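Local atomic coordinates of enterotoxin type A (Staphylococcus aureus, PDB entry 1DYQ), a protein that acts as a superantigen and food-poisoning toxin, activating T cells by binding MHC class II molecules, partly through a zinc ion, together with T-cell receptors. Residues Lys218-Ser222 against Glu223-Ile227. The protein carries 3 engineered substitutions. Sequence-based numbering, arbitrary orientation. Where two conformers were deposited one is given.
Sequences KTINS and ENMHI. With ZN (zinc ion), chain B.
Asn221 and Glu223 lie side by side and point the same way, with the amide and carboxylate planes 24° apart, yet it is the backbone of Glu223 that the amide grips. Asn221 OD1 accepts a hydrogen bond from Glu223 N at 2.8 Å, the donor lying in the carbonyl plane with a C=O...N angle of 150°. With chi1 at -162°, CG of Asn221 lies opposite the residue's own nitrogen and beside its carbonyl carbon, which brings OD1 to Glu223 N and makes an Asx turn. Overlapping it, Ser222 to Met225 form a type II beta turn, closed by Met225 N to Ser222 O at 3.2 Å. A water donates to both Asn221 O and Glu223 O, tying the turn to the strand end.

On the buried side, Met225 doubles back through bends at chi2 and chi3, so that its CE methyl lies 3.7 Å from Ser222 CA. The same methyl meets Ile220 CD1 at 4.0 Å, the two side chains crossing at about a right angle. Ser222 OG is hydrogen-bonded to Lys148 O, with a weak second bond to Lys149 O.

Next along the chain, His226 NE2 binds zinc at 2.2 Å, with His188 and Asp228 completing the protein ligands. The turn thus links strand 219-221, paired with 150-152, to strand 226-232 of the beta-grasp domain, which runs between 119-132 and 182-188; Leu156 of helix 153-168 packs against both Ile220 and Met225.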
loop_
_atom_site.group_PDB
_atom_site.type_symbol
_atom_site.label_atom_id
_atom_site.label_comp_id
_atom_site.label_asym_id
_atom_site.label_seq_id
_atom_site.Cartn_x
_atom_site.Cartn_y
_atom_site.Cartn_z
ATOM N N LYS A 218 -0.090 3.066 9.114
ATOM C CA LYS A 218 1.276 3.431 9.527
ATOM C C LYS A 218 1.807 4.554 8.643
ATOM O O LYS A 218 1.767 4.464 7.407
ATOM C CB LYS A 218 2.179 2.194 9.416
ATOM C CG LYS A 218 3.622 2.463 9.778
ATOM C CD LYS A 218 3.833 2.662 11.256
ATOM C CE LYS A 218 5.357 2.553 11.555
ATOM N NZ LYS A 218 5.614 2.945 12.966
ATOM N N THR A 219 2.378 5.575 9.277
ATOM C CA THR A 219 2.978 6.682 8.551
ATOM C C THR A 219 4.447 6.802 8.981
ATOM O O THR A 219 4.772 6.405 10.093
ATOM C CB THR A 219 2.276 8.021 8.887
ATOM O OG1 THR A 219 2.667 9.048 7.978
ATOM C CG2 THR A 219 2.656 8.467 10.293
ATOM N N ILE A 220 5.256 7.237 8.044
ATOM C CA ILE A 220 6.683 7.452 8.364
ATOM C C ILE A 220 7.137 8.777 7.795
ATOM O O ILE A 220 6.532 9.371 6.890
ATOM C CB ILE A 220 7.566 6.318 7.818
ATOM C CG1 ILE A 220 7.523 6.262 6.309
ATOM C CG2 ILE A 220 7.273 4.992 8.494
ATOM C CD1 ILE A 220 8.303 5.153 5.645
ATOM N N ASN A 221 8.250 9.286 8.346
ATOM C CA ASN A 221 8.852 10.517 7.844
ATOM C C ASN A 221 9.667 10.242 6.576
ATOM O O ASN A 221 10.533 9.362 6.593
ATOM C CB ASN A 221 9.774 11.114 8.922
ATOM C CG ASN A 221 10.046 12.582 8.600
ATOM O OD1 ASN A 221 10.659 12.908 7.605
ATOM N ND2 ASN A 221 9.503 13.471 9.431
ATOM N N SER A 222 9.400 10.994 5.526
ATOM C CA SER A 222 10.034 10.727 4.239
ATOM C C SER A 222 11.431 11.351 4.199
ATOM O O SER A 222 12.173 11.074 3.263
ATOM C CB SER A 222 9.173 11.248 3.090
ATOM O OG SER A 222 9.009 12.662 3.214
ATOM N N GLU A 223 11.700 12.263 5.130
ATOM C CA GLU A 223 12.884 13.006 5.179
ATOM C C GLU A 223 14.021 11.992 5.497
ATOM O O GLU A 223 14.125 11.256 6.432
ATOM C CB GLU A 223 13.036 14.103 6.163
ATOM C CG GLU A 223 14.284 14.972 5.964
ATOM C CD GLU A 223 14.394 16.132 6.914
ATOM O OE1 GLU A 223 14.064 15.994 8.115
ATOM O OE2 GLU A 223 14.859 17.220 6.484
ATOM N N ASN A 224 14.897 12.112 4.539
ATOM C CA ASN A 224 16.086 11.344 4.383
ATOM C C ASN A 224 15.881 9.861 4.304
ATOM O O ASN A 224 16.853 9.119 4.651
ATOM C CB ASN A 224 17.097 11.607 5.478
ATOM C CG ASN A 224 17.371 13.063 5.718
ATOM O OD1 ASN A 224 17.267 13.545 6.862
ATOM N ND2 ASN A 224 17.703 13.800 4.676
ATOM N N MET A 225 14.733 9.355 3.977
ATOM C CA MET A 225 14.516 7.884 4.019
ATOM C C MET A 225 14.841 7.265 2.694
ATOM O O MET A 225 15.041 7.909 1.667
ATOM C CB MET A 225 13.031 7.713 4.358
ATOM C CG MET A 225 12.538 6.297 4.405
ATOM S SD MET A 225 11.471 5.807 2.980
ATOM C CE MET A 225 10.414 7.245 2.984
ATOM N N HIS A 226 14.968 5.915 2.710
ATOM C CA HIS A 226 15.095 5.234 1.401
ATOM C C HIS A 226 14.473 3.838 1.550
ATOM O O HIS A 226 14.065 3.473 2.639
ATOM C CB HIS A 226 16.548 5.153 0.949
ATOM C CG HIS A 226 17.374 4.307 1.852
ATOM N ND1 HIS A 226 18.075 4.800 2.919
ATOM C CD2 HIS A 226 17.546 2.955 1.869
ATOM C CE1 HIS A 226 18.664 3.825 3.578
ATOM N NE2 HIS A 226 18.360 2.733 2.947
ATOM N N ILE A 227 14.380 3.140 0.435
ATOM C CA ILE A 227 13.750 1.817 0.418
ATOM C C ILE A 227 14.810 0.782 -0.035
ATOM O O ILE A 227 15.504 1.053 -0.997
ATOM C CB ILE A 227 12.586 1.844 -0.596
ATOM C CG1 ILE A 227 11.413 2.630 0.052
ATOM C CG2 ILE A 227 12.134 0.429 -0.929
ATOM C CD1 ILE A 227 10.320 2.985 -0.950
HETATM ZN ZN ZN B . 18.528 0.726 3.887
HETATM O O HOH W 1 13.090 9.263 7.764
#